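Local coordinates for aluminum resistance protein (Clostridium novyi, PDB 3I16) that probably acts as a pyridoxal-5'-phosphate-dependent carbon-sulfur lyase of the methionine gamma-lyase family, with a presumed part in aluminium resistance, at residues B[167-172]-B[205-210]; B[222-226]-B[297-302]; B[189-193]-B[320-324]; B[26-30]-B[309-314]. All coordinates share one frame; numbering follows the deposited sequence.

Contact 1: B[167-172]-B[205-210]; sequences IEKVLK and CVKNIR
Leu171 and Val206 form the apolar centre of this helix pair. CD1 of Leu171 comes in across the valine and lies 3.9 Å from Val206 CG2. Ile167 adds its CG2 branch to the same valine methyl. Ile209 puts its CG2 methyl against two residues of the other helix, 3.9 Å from Leu171 CB and 3.8 Å from Lys172 CG. The aliphatic part of Glu168 belongs to this packing too, with CG 3.4 Å from Cys205 SG. The axes of segments 167-172 and 205-209 run 30° apart and come within 9.7 Å. Their parent helices are 164-173 and 196-209. One precedes and the other follows strand 177-183 in successive right-handed beta-alpha-beta crossovers of the larger, cofactor-binding sheet, and Leu171 and Val206 both rest on Val180 of that strand. Arg210 NH1 donates to Leu171 O at 2.9 Å, nearly straight at 170°. The oxygen lies in the guanidinium plane, but the donor stands above the carbonyl plane. A bend at chi3 turns the guanidinium back to this carbonyl, and NH2 bonds to Ile177 O. One water donates to Cys205 O, accepts from Asn208 ND2 and donates weakly to Glu168 OE2.

Contact 2: B[222-226]-B[297-302]; sequences GEFMD and APHISM
Phe224 has CG anti to its carbonyl carbon (chi1 -52°), which lays its ring alongside Pro298. Its backbone has a positive phi of 65°, as the third residue of a type II turn from Gly222 to Met225. Met302 bends at chi2 and brings its methyl back to the turn. CE of this selenomethionine lies 3.4 Å from Phe224 O.

Pro298 meets the aromatic ring in a CH-pi contact. Its CG stands 4.0 Å from the Phe224 ring centroid, only 8° off the normal, so the carbon is almost centred over the face. Ala297 CB is close as well, 3.4 Å from Phe224 CE2. The two selenomethionines also meet, with Met225 CE 4.0 Å from Met302 SE.

Ser301 OG bonds to Ala297 O at 2.7 Å. Ser301 N reaches that same oxygen from the opposite face of the carbonyl plane. A water bridges the segments by donating to Phe224 O and Pro298 O. Glu223 OE2 is bonded to Tyr256 OH. On helix 287-318, His299 NE2 is hydrogen-bonded to His299 NE2 of a second subunit.

The loop follows strand 214-218, carries the cofactor-pocket residues Cys220 and Tyr221 just before the turn, and packs against helix 287-318. Helix 17-54 closes in with Val48, which touches both Phe224 and Pro298, and with Ile40 on Met302.

Contact 3: B[189-193]-B[320-324]; sequences GWRRA and FEVMP
Arg192 has its polar end tied to Lys329 O through NH2, while its aliphatic CG rests 3.9 Å from the selenium (SE) of selenomethionine Met323. Pro324, preceded by a cis peptide bond, follows edge strand 321-323 of the antiparallel sheet in the C-terminal part of the chain. The loop 189-193, between strand 177-183 of the cofactor-binding sheet and helix 196-209, packs on side chains of this strand and its neighbour 335-338.

Trp190 and Met323 carry the contact. Trp190 CG is anti to the backbone N (chi1 -177°), which swings the indole over Met323, obliquely to it. Met323 CB sits over one face of the six-membered ring in a CH-pi contact, 3.4 Å from the centroid and 4° off the normal. Its chain then bends twice. This carries the selenium above the five-membered ring in a more distant Met-aromatic contact, 5.2 Å from the centroid. The methyl CE of Met323 curls back to within 3.8 Å of Trp190 NE1. Glu321 O lies at the indole edge, 3.8 Å from Trp190 CH2. Lys338 adds a cation-pi contact to the same indole.

Arg191 has its CB directed away from the strand, and its side chain comes about 7 Å from the bound pyridoxal phosphate. It takes part through its main chain, with Arg191 N 3.7 Å from Met323 CG.

Contact 4: B[26-30]-B[309-314]; sequences AMNDI and ILCSRI
Asp29 and Arg313 form a salt bridge across two helices, and both of its bonds fall on one oxygen. Asp29 OD2 accepts from Arg313 NH2 at 2.8 Å and from Arg313 NE at 2.9 Å. The grip is side-on, and OD2 lies in the guanidinium plane. The two planes are turned 58° apart. NE meets OD2 on its anti side, somewhat out of the carboxylate plane, and NH2 comes from above that plane. The third guanidinium nitrogen, NH1, has its own salt bridge to Glu316, which leaves every nitrogen of the group with an acidic partner. Ser312 OG bonds to Pro324 O.

The long N-terminal helix 17-54 packs here on the long helix 287-318, which leads into the C-terminal antiparallel sheet. The axes of segments 26-30 and 309-314 cross at 117° and approach to 9.2 Å. Helix 411-425 joins them, since Met27 rests on Phe411 and Ile314 on Ile418. The rest of the contact is apolar. Ile30 has CG1 between the backbone N and the carbonyl carbon (chi1 73°). That drives CD1 tightly onto Leu310, 3.5 Å from its CA. The CG2 branch of Ile30 lies along the arginine stem, 3.5 Å from Arg313 CB. Ala26 CB lies 3.8 Å from Ile314 N, at the closest backbone approach of the two segments.

How the contacts relate
From the N terminus, segment 26-30 opens contact 4. Segment 167-172 opens contact 1, and 189-193 then opens contact 3 before 205-210 closes contact 1, so contacts 1 and 3 cross. Contact 1 lies within the span of contact 4 and closes before contact 2 opens. Contact 2 runs from 222-226 to 297-302, wholly within the spans of contacts 3 and 4. Segment 309-314 closes contact 4 and 320-324 closes contact 3, so these two also cross. Contact 1 joins two helices beside the cofactor-binding sheet. Contact 2 joins a loop of that region to helix 287-318, which contact 4 ties to helix 17-54. Contact 3 joins a loop of the seven-stranded sheet to the edge strand of the antiparallel sheet and touches contact 4.

Contact 1: B[167-172]-B[205-210]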
loop_
_atom_site.group_PDB
_atom_site.type_symbol
_atom_site.label_atom_id
_atom_site.label_comp_id
_atom_site.label_asym_id
_atom_site.label_seq_id
_atom_site.Cartn_x
_atom_site.Cartn_y
_atom_site.Cartn_z
ATOM N N ILE B 167 -17.063 46.127 -3.500
ATOM C CA ILE B 167 -15.781 45.505 -3.876
ATOM C C ILE B 167 -14.920 46.536 -4.618
ATOM O O ILE B 167 -13.775 46.813 -4.241
ATOM C CB ILE B 167 -15.993 44.225 -4.735
ATOM C CG1 ILE B 167 -16.573 43.091 -3.880
ATOM C CG2 ILE B 167 -14.671 43.740 -5.351
ATOM C CD1 ILE B 167 -17.058 41.941 -4.663
ATOM N N GLU B 168 -15.488 47.132 -5.659
ATOM C CA GLU B 168 -14.806 48.191 -6.409
ATOM C C GLU B 168 -14.277 49.313 -5.513
ATOM O O GLU B 168 -13.117 49.720 -5.634
ATOM C CB GLU B 168 -15.756 48.806 -7.427
ATOM C CG GLU B 168 -16.040 47.909 -8.604
ATOM C CD GLU B 168 -17.013 48.527 -9.589
ATOM O OE1 GLU B 168 -17.309 49.728 -9.455
ATOM O OE2 GLU B 168 -17.494 47.803 -10.488
ATOM N N LYS B 169 -15.144 49.828 -4.642
ATOM C CA LYS B 169 -14.762 50.907 -3.715
ATOM C C LYS B 169 -13.603 50.510 -2.804
ATOM O O LYS B 169 -12.703 51.306 -2.555
ATOM C CB LYS B 169 -15.952 51.330 -2.851
ATOM C CG LYS B 169 -15.626 52.361 -1.751
ATOM C CD LYS B 169 -16.885 52.710 -0.944
ATOM C CE LYS B 169 -16.647 53.851 0.040
ATOM N NZ LYS B 169 -15.501 53.585 0.953
ATOM N N VAL B 170 -13.632 49.290 -2.289
ATOM C CA VAL B 170 -12.568 48.829 -1.390
ATOM C C VAL B 170 -11.246 48.678 -2.142
ATOM O O VAL B 170 -10.205 49.138 -1.666
ATOM C CB VAL B 170 -12.996 47.557 -0.639
ATOM C CG1 VAL B 170 -11.807 46.949 0.124
ATOM C CG2 VAL B 170 -14.189 47.908 0.299
ATOM N N LEU B 171 -11.306 48.088 -3.333
ATOM C CA LEU B 171 -10.128 47.944 -4.202
ATOM C C LEU B 171 -9.542 49.284 -4.665
ATOM O O LEU B 171 -8.327 49.477 -4.655
ATOM C CB LEU B 171 -10.465 47.100 -5.436
ATOM C CG LEU B 171 -10.742 45.614 -5.213
ATOM C CD1 LEU B 171 -11.198 44.976 -6.543
ATOM C CD2 LEU B 171 -9.526 44.884 -4.611
ATOM N N LYS B 172 -10.407 50.210 -5.086
ATOM C CA LYS B 172 -9.926 51.506 -5.507
ATOM C C LYS B 172 -9.248 52.241 -4.339
ATOM O O LYS B 172 -8.221 52.885 -4.535
ATOM C CB LYS B 172 -11.043 52.356 -6.125
ATOM C CG LYS B 172 -11.460 51.897 -7.519
ATOM C CD LYS B 172 -12.368 52.898 -8.235
ATOM C CE LYS B 172 -13.707 53.059 -7.557
ATOM N NZ LYS B 172 -14.676 53.874 -8.365
ATOM N N CYS B 205 -15.274 42.322 -12.368
ATOM C CA CYS B 205 -15.280 43.532 -11.574
ATOM C C CYS B 205 -13.886 43.860 -10.998
ATOM O O CYS B 205 -13.402 45.006 -11.084
ATOM C CB CYS B 205 -16.304 43.345 -10.457
ATOM S SG CYS B 205 -16.367 44.632 -9.255
ATOM N N VAL B 206 -13.251 42.862 -10.403
ATOM C CA VAL B 206 -11.925 43.039 -9.791
ATOM C C VAL B 206 -10.853 43.435 -10.823
ATOM O O VAL B 206 -10.105 44.403 -10.621
ATOM C CB VAL B 206 -11.482 41.756 -9.048
ATOM C CG1 VAL B 206 -9.982 41.820 -8.636
ATOM C CG2 VAL B 206 -12.380 41.503 -7.846
ATOM N N LYS B 207 -10.779 42.666 -11.913
ATOM C CA LYS B 207 -9.817 42.888 -12.981
ATOM C C LYS B 207 -10.019 44.258 -13.659
ATOM O O LYS B 207 -9.078 44.855 -14.181
ATOM C CB LYS B 207 -9.924 41.781 -14.032
ATOM C CG LYS B 207 -9.593 40.367 -13.574
ATOM C CD LYS B 207 -8.155 40.194 -13.231
ATOM C CE LYS B 207 -7.879 38.757 -12.844
ATOM N NZ LYS B 207 -6.454 38.560 -12.519
ATOM N N ASN B 208 -11.252 44.752 -13.660
ATOM C CA ASN B 208 -11.523 46.077 -14.225
ATOM C C ASN B 208 -10.901 47.196 -13.383
ATOM O O ASN B 208 -10.670 48.282 -13.899
ATOM C CB ASN B 208 -13.023 46.325 -14.389
ATOM C CG ASN B 208 -13.307 47.651 -15.041
ATOM O OD1 ASN B 208 -12.811 47.929 -16.139
ATOM N ND2 ASN B 208 -14.091 48.493 -14.368
ATOM N N ILE B 209 -10.650 46.941 -12.096
ATOM C CA ILE B 209 -9.996 47.922 -11.232
ATOM C C ILE B 209 -8.488 47.757 -11.401
ATOM O O ILE B 209 -7.808 48.723 -11.703
ATOM C CB ILE B 209 -10.423 47.781 -9.760
ATOM C CG1 ILE B 209 -11.939 47.973 -9.609
ATOM C CG2 ILE B 209 -9.712 48.794 -8.886
ATOM C CD1 ILE B 209 -12.518 49.205 -10.296
ATOM N N ARG B 210 -7.977 46.541 -11.200
ATOM C CA ARG B 210 -6.564 46.214 -11.441
ATOM C C ARG B 210 -6.404 44.786 -11.979
ATOM O O ARG B 210 -6.718 43.799 -11.289
ATOM C CB ARG B 210 -5.694 46.395 -10.193
ATOM C CG ARG B 210 -5.544 47.826 -9.724
ATOM C CD ARG B 210 -4.490 47.955 -8.644
ATOM N NE ARG B 210 -4.829 47.238 -7.416
ATOM C CZ ARG B 210 -5.671 47.675 -6.474
ATOM N NH1 ARG B 210 -6.327 48.825 -6.598
ATOM N NH2 ARG B 210 -5.891 46.924 -5.405
HETATM O O HOH W 1 -15.095 47.181 -11.760
#

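Contact 2: B[222-226]-B[297-302]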
loop_
_atom_site.group_PDB
_atom_site.type_symbol
_atom_site.label_atom_id
_atom_site.label_comp_id
_atom_site.label_asym_id
_atom_site.label_seq_id
_atom_site.Cartn_x
_atom_site.Cartn_y
_atom_site.Cartn_z
ATOM N N GLY B 222 -17.925 22.323 -5.263
ATOM C CA GLY B 222 -18.481 22.808 -6.522
ATOM C C GLY B 222 -18.019 22.091 -7.760
ATOM O O GLY B 222 -18.551 22.345 -8.839
ATOM N N GLU B 223 -17.054 21.169 -7.614
ATOM C CA GLU B 223 -16.497 20.493 -8.777
ATOM C C GLU B 223 -17.565 19.679 -9.496
ATOM O O GLU B 223 -18.349 18.963 -8.868
ATOM C CB GLU B 223 -15.320 19.580 -8.409
ATOM C CG GLU B 223 -14.186 20.253 -7.663
ATOM C CD GLU B 223 -14.322 20.264 -6.153
ATOM O OE1 GLU B 223 -15.381 19.864 -5.615
ATOM O OE2 GLU B 223 -13.367 20.733 -5.501
ATOM N N PHE B 224 -17.626 19.859 -10.811
ATOM C CA PHE B 224 -18.580 19.171 -11.688
ATOM C C PHE B 224 -20.090 19.491 -11.483
ATOM O O PHE B 224 -20.957 18.780 -11.991
ATOM C CB PHE B 224 -18.294 17.675 -11.692
ATOM C CG PHE B 224 -16.844 17.356 -11.997
ATOM C CD1 PHE B 224 -16.292 17.714 -13.206
ATOM C CD2 PHE B 224 -16.047 16.737 -11.063
ATOM C CE1 PHE B 224 -14.960 17.443 -13.484
ATOM C CE2 PHE B 224 -14.709 16.472 -11.331
ATOM C CZ PHE B 224 -14.170 16.821 -12.545
HETATM N N MSE B 225 -20.392 20.599 -10.816
HETATM C CA MSE B 225 -21.779 21.042 -10.672
HETATM C C MSE B 225 -22.273 21.693 -11.959
HETATM O O MSE B 225 -23.488 21.751 -12.215
HETATM C CB MSE B 225 -21.922 22.036 -9.527
HETATM C CG MSE B 225 -21.645 21.496 -8.151
HETATM SE SE MSE B 225 -22.912 20.155 -7.533
HETATM C CE MSE B 225 -22.070 18.596 -8.283
ATOM N N ASP B 226 -21.335 22.202 -12.753
ATOM C CA ASP B 226 -21.661 22.877 -13.988
ATOM C C ASP B 226 -20.654 22.360 -14.995
ATOM O O ASP B 226 -19.741 21.620 -14.633
ATOM C CB ASP B 226 -21.550 24.405 -13.790
ATOM C CG ASP B 226 -22.117 25.202 -14.949
ATOM O OD1 ASP B 226 -23.307 25.058 -15.253
ATOM O OD2 ASP B 226 -21.360 25.954 -15.574
ATOM N N ALA B 297 -15.540 11.152 -10.763
ATOM C CA ALA B 297 -16.070 12.348 -10.082
ATOM C C ALA B 297 -17.289 13.009 -10.738
ATOM O O ALA B 297 -18.195 13.429 -10.034
ATOM C CB ALA B 297 -14.942 13.395 -9.813
ATOM N N PRO B 298 -17.290 13.164 -12.071
ATOM C CA PRO B 298 -18.465 13.785 -12.677
ATOM C C PRO B 298 -19.770 13.051 -12.318
ATOM O O PRO B 298 -20.781 13.695 -12.043
ATOM C CB PRO B 298 -18.161 13.679 -14.176
ATOM C CG PRO B 298 -16.649 13.779 -14.229
ATOM C CD PRO B 298 -16.154 13.070 -13.019
ATOM N N HIS B 299 -19.712 11.719 -12.301
ATOM C CA HIS B 299 -20.835 10.860 -11.959
ATOM C C HIS B 299 -21.178 10.888 -10.469
ATOM O O HIS B 299 -22.316 11.199 -10.087
ATOM C CB HIS B 299 -20.528 9.413 -12.404
ATOM C CG HIS B 299 -21.651 8.456 -12.159
ATOM N ND1 HIS B 299 -22.628 8.194 -13.093
ATOM C CD2 HIS B 299 -21.961 7.713 -11.068
ATOM C CE1 HIS B 299 -23.485 7.325 -12.591
ATOM N NE2 HIS B 299 -23.100 7.013 -11.363
ATOM N N ILE B 300 -20.197 10.582 -9.627
ATOM C CA ILE B 300 -20.418 10.501 -8.172
ATOM C C ILE B 300 -20.879 11.859 -7.664
ATOM O O ILE B 300 -21.691 11.920 -6.762
ATOM C CB ILE B 300 -19.151 10.020 -7.386
ATOM C CG1 ILE B 300 -18.688 8.609 -7.809
ATOM C CG2 ILE B 300 -19.386 10.022 -5.859
ATOM C CD1 ILE B 300 -19.628 7.486 -7.482
ATOM N N SER B 301 -20.293 12.939 -8.185
ATOM C CA SER B 301 -20.711 14.308 -7.792
ATOM C C SER B 301 -22.230 14.497 -7.993
ATOM O O SER B 301 -22.903 15.054 -7.137
ATOM C CB SER B 301 -19.936 15.386 -8.577
ATOM O OG SER B 301 -18.550 15.416 -8.219
HETATM N N MSE B 302 -22.764 14.006 -9.112
HETATM C CA MSE B 302 -24.203 14.120 -9.356
HETATM C C MSE B 302 -25.080 13.145 -8.534
HETATM O O MSE B 302 -26.278 13.421 -8.298
HETATM C CB MSE B 302 -24.484 14.012 -10.839
HETATM C CG MSE B 302 -23.924 15.180 -11.625
HETATM SE SE MSE B 302 -24.587 16.905 -10.889
HETATM C CE MSE B 302 -24.198 17.976 -12.458
HETATM O O HOH W 2 -20.970 16.319 -13.450
#

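Contact 3: B[189-193]-B[320-324]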
loop_
_atom_site.group_PDB
_atom_site.type_symbol
_atom_site.label_atom_id
_atom_site.label_comp_id
_atom_site.label_asym_id
_atom_site.label_seq_id
_atom_site.Cartn_x
_atom_site.Cartn_y
_atom_site.Cartn_z
ATOM N N GLY B 189 -23.589 28.578 6.638
ATOM C CA GLY B 189 -24.406 29.782 6.526
ATOM C C GLY B 189 -25.840 29.411 6.215
ATOM O O GLY B 189 -26.303 28.308 6.543
ATOM N N TRP B 190 -26.546 30.342 5.585
ATOM C CA TRP B 190 -27.919 30.133 5.182
ATOM C C TRP B 190 -28.105 31.055 3.992
ATOM O O TRP B 190 -28.687 32.133 4.091
ATOM C CB TRP B 190 -28.880 30.436 6.326
ATOM C CG TRP B 190 -30.318 30.182 5.997
ATOM C CD1 TRP B 190 -31.243 31.107 5.613
ATOM C CD2 TRP B 190 -31.003 28.920 6.020
ATOM N NE1 TRP B 190 -32.460 30.507 5.416
ATOM C CE2 TRP B 190 -32.338 29.163 5.653
ATOM C CE3 TRP B 190 -30.619 27.616 6.330
ATOM C CZ2 TRP B 190 -33.288 28.151 5.585
ATOM C CZ3 TRP B 190 -31.566 26.611 6.249
ATOM C CH2 TRP B 190 -32.878 26.883 5.878
ATOM N N ARG B 191 -27.556 30.607 2.873
ATOM C CA ARG B 191 -27.560 31.347 1.633
ATOM C C ARG B 191 -27.168 30.367 0.542
ATOM O O ARG B 191 -26.638 29.289 0.816
ATOM C CB ARG B 191 -26.543 32.501 1.692
ATOM C CG ARG B 191 -25.090 32.033 1.919
ATOM C CD ARG B 191 -24.100 33.195 1.917
ATOM N NE ARG B 191 -22.682 32.793 1.864
ATOM C CZ ARG B 191 -22.043 32.335 0.777
ATOM N NH1 ARG B 191 -22.685 32.128 -0.356
ATOM N NH2 ARG B 191 -20.740 32.035 0.830
ATOM N N ARG B 192 -27.397 30.757 -0.698
ATOM C CA ARG B 192 -27.055 29.906 -1.825
ATOM C C ARG B 192 -25.582 29.995 -2.160
ATOM O O ARG B 192 -24.965 31.028 -1.948
ATOM C CB ARG B 192 -27.874 30.319 -3.034
ATOM C CG ARG B 192 -29.373 30.105 -2.820
ATOM C CD ARG B 192 -30.146 30.623 -4.009
ATOM N NE ARG B 192 -29.764 29.908 -5.224
ATOM C CZ ARG B 192 -29.988 30.325 -6.467
ATOM N NH1 ARG B 192 -30.608 31.485 -6.696
ATOM N NH2 ARG B 192 -29.583 29.584 -7.493
ATOM N N ALA B 193 -25.023 28.903 -2.668
ATOM C CA ALA B 193 -23.636 28.859 -3.133
ATOM C C ALA B 193 -23.531 29.744 -4.360
ATOM O O ALA B 193 -24.516 29.874 -5.103
ATOM C CB ALA B 193 -23.251 27.437 -3.515
ATOM N N PHE B 320 -40.080 21.368 7.262
ATOM C CA PHE B 320 -38.890 22.107 7.660
ATOM C C PHE B 320 -38.468 23.124 6.598
ATOM O O PHE B 320 -38.678 22.894 5.404
ATOM C CB PHE B 320 -37.739 21.120 7.868
ATOM C CG PHE B 320 -38.053 20.049 8.858
ATOM C CD1 PHE B 320 -38.070 20.334 10.217
ATOM C CD2 PHE B 320 -38.364 18.760 8.440
ATOM C CE1 PHE B 320 -38.396 19.339 11.137
ATOM C CE2 PHE B 320 -38.661 17.762 9.352
ATOM C CZ PHE B 320 -38.684 18.052 10.702
ATOM N N GLU B 321 -37.874 24.237 7.029
ATOM C CA GLU B 321 -37.330 25.196 6.089
ATOM C C GLU B 321 -36.047 24.589 5.552
ATOM O O GLU B 321 -35.270 23.990 6.302
ATOM C CB GLU B 321 -36.993 26.525 6.740
ATOM C CG GLU B 321 -38.148 27.389 7.112
ATOM C CD GLU B 321 -37.666 28.705 7.704
ATOM O OE1 GLU B 321 -36.885 29.439 7.031
ATOM O OE2 GLU B 321 -38.058 28.981 8.853
ATOM N N VAL B 322 -35.810 24.784 4.267
ATOM C CA VAL B 322 -34.644 24.228 3.596
ATOM C C VAL B 322 -33.977 25.305 2.743
ATOM O O VAL B 322 -34.635 26.223 2.278
ATOM C CB VAL B 322 -35.038 23.020 2.708
ATOM C CG1 VAL B 322 -35.572 21.867 3.586
ATOM C CG2 VAL B 322 -36.073 23.428 1.631
HETATM N N MSE B 323 -32.674 25.163 2.535
HETATM C CA MSE B 323 -31.872 26.099 1.753
HETATM C C MSE B 323 -30.806 25.271 1.081
HETATM O O MSE B 323 -30.016 24.634 1.763
HETATM C CB MSE B 323 -31.226 27.133 2.680
HETATM C CG MSE B 323 -30.098 27.991 2.069
HETATM SE SE MSE B 323 -30.776 29.106 0.688
HETATM C CE MSE B 323 -31.920 30.276 1.706
ATOM N N PRO B 324 -30.808 25.203 -0.252
ATOM C CA PRO B 324 -31.746 25.803 -1.205
ATOM C C PRO B 324 -32.983 24.925 -1.413
ATOM O O PRO B 324 -33.082 23.837 -0.826
ATOM C CB PRO B 324 -30.926 25.878 -2.491
ATOM C CG PRO B 324 -29.957 24.740 -2.381
ATOM C CD PRO B 324 -29.700 24.497 -0.932
#

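Contact 4: B[26-30]-B[309-314]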
loop_
_atom_site.group_PDB
_atom_site.type_symbol
_atom_site.label_atom_id
_atom_site.label_comp_id
_atom_site.label_asym_id
_atom_site.label_seq_id
_atom_site.Cartn_x
_atom_site.Cartn_y
_atom_site.Cartn_z
ATOM N N ALA B 26 -42.027 13.404 -3.033
ATOM C CA ALA B 26 -40.794 14.129 -3.337
ATOM C C ALA B 26 -40.160 13.671 -4.642
ATOM O O ALA B 26 -39.727 14.505 -5.429
ATOM C CB ALA B 26 -39.757 13.986 -2.178
HETATM N N MSE B 27 -40.089 12.362 -4.856
HETATM C CA MSE B 27 -39.481 11.817 -6.085
HETATM C C MSE B 27 -40.262 12.252 -7.298
HETATM O O MSE B 27 -39.671 12.631 -8.300
HETATM C CB MSE B 27 -39.457 10.300 -6.075
HETATM C CG MSE B 27 -38.414 9.744 -5.237
HETATM SE SE MSE B 27 -36.676 10.035 -6.076
HETATM C CE MSE B 27 -36.679 8.723 -7.411
ATOM N N ASN B 28 -41.587 12.178 -7.214
ATOM C CA ASN B 28 -42.427 12.629 -8.304
ATOM C C ASN B 28 -42.123 14.120 -8.605
ATOM O O ASN B 28 -41.897 14.486 -9.764
ATOM C CB ASN B 28 -43.929 12.455 -7.972
ATOM C CG ASN B 28 -44.389 10.976 -7.881
ATOM O OD1 ASN B 28 -43.770 10.082 -8.440
ATOM N ND2 ASN B 28 -45.520 10.743 -7.192
ATOM N N ASP B 29 -42.098 14.960 -7.561
ATOM C CA ASP B 29 -41.847 16.403 -7.710
ATOM C C ASP B 29 -40.464 16.811 -8.272
ATOM O O ASP B 29 -40.355 17.801 -8.978
ATOM C CB ASP B 29 -42.005 17.123 -6.367
ATOM C CG ASP B 29 -43.426 17.133 -5.853
ATOM O OD1 ASP B 29 -44.377 16.789 -6.593
ATOM O OD2 ASP B 29 -43.590 17.531 -4.685
ATOM N N ILE B 30 -39.414 16.068 -7.950
ATOM C CA ILE B 30 -38.056 16.443 -8.369
ATOM C C ILE B 30 -37.532 15.783 -9.648
ATOM O O ILE B 30 -36.438 16.130 -10.103
ATOM C CB ILE B 30 -37.041 16.192 -7.197
ATOM C CG1 ILE B 30 -36.782 14.693 -6.998
ATOM C CG2 ILE B 30 -37.548 16.888 -5.908
ATOM C CD1 ILE B 30 -36.053 14.336 -5.689
ATOM N N ILE B 309 -31.009 17.231 -3.540
ATOM C CA ILE B 309 -32.281 17.710 -4.078
ATOM C C ILE B 309 -33.444 16.936 -3.450
ATOM O O ILE B 309 -34.453 17.530 -3.059
ATOM C CB ILE B 309 -32.309 17.613 -5.634
ATOM C CG1 ILE B 309 -31.203 18.520 -6.230
ATOM C CG2 ILE B 309 -33.663 17.999 -6.144
ATOM C CD1 ILE B 309 -30.911 18.324 -7.728
ATOM N N LEU B 310 -33.306 15.618 -3.353
ATOM C CA LEU B 310 -34.318 14.800 -2.686
ATOM C C LEU B 310 -34.481 15.242 -1.215
ATOM O O LEU B 310 -35.586 15.337 -0.720
ATOM C CB LEU B 310 -33.943 13.334 -2.722
ATOM C CG LEU B 310 -34.713 12.381 -1.794
ATOM C CD1 LEU B 310 -36.166 12.321 -2.190
ATOM C CD2 LEU B 310 -34.041 10.988 -1.840
ATOM N N CYS B 311 -33.356 15.437 -0.525
ATOM C CA CYS B 311 -33.384 15.870 0.860
ATOM C C CYS B 311 -34.143 17.190 0.940
ATOM O O CYS B 311 -35.027 17.323 1.751
ATOM C CB CYS B 311 -31.967 16.037 1.398
ATOM S SG CYS B 311 -31.938 16.574 3.133
ATOM N N SER B 312 -33.822 18.140 0.061
ATOM C CA SER B 312 -34.513 19.428 0.042
ATOM C C SER B 312 -36.038 19.270 -0.027
ATOM O O SER B 312 -36.795 19.819 0.818
ATOM C CB SER B 312 -34.035 20.254 -1.155
ATOM O OG SER B 312 -34.705 21.497 -1.269
ATOM N N ARG B 313 -36.507 18.532 -1.026
ATOM C CA ARG B 313 -37.947 18.422 -1.221
ATOM C C ARG B 313 -38.631 17.576 -0.135
ATOM O O ARG B 313 -39.661 17.970 0.361
ATOM C CB ARG B 313 -38.270 17.894 -2.621
ATOM C CG ARG B 313 -39.754 17.894 -2.970
ATOM C CD ARG B 313 -40.404 19.260 -2.760
ATOM N NE ARG B 313 -41.712 19.296 -3.382
ATOM C CZ ARG B 313 -42.534 20.337 -3.400
ATOM N NH1 ARG B 313 -42.204 21.494 -2.832
ATOM N NH2 ARG B 313 -43.707 20.213 -4.022
ATOM N N ILE B 314 -38.062 16.433 0.244
ATOM C CA ILE B 314 -38.707 15.601 1.276
ATOM C C ILE B 314 -38.807 16.334 2.637
ATOM O O ILE B 314 -39.842 16.247 3.322
ATOM C CB ILE B 314 -38.050 14.198 1.418
ATOM C CG1 ILE B 314 -39.028 13.190 2.045
ATOM C CG2 ILE B 314 -36.745 14.256 2.210
ATOM C CD1 ILE B 314 -38.463 11.739 2.089
#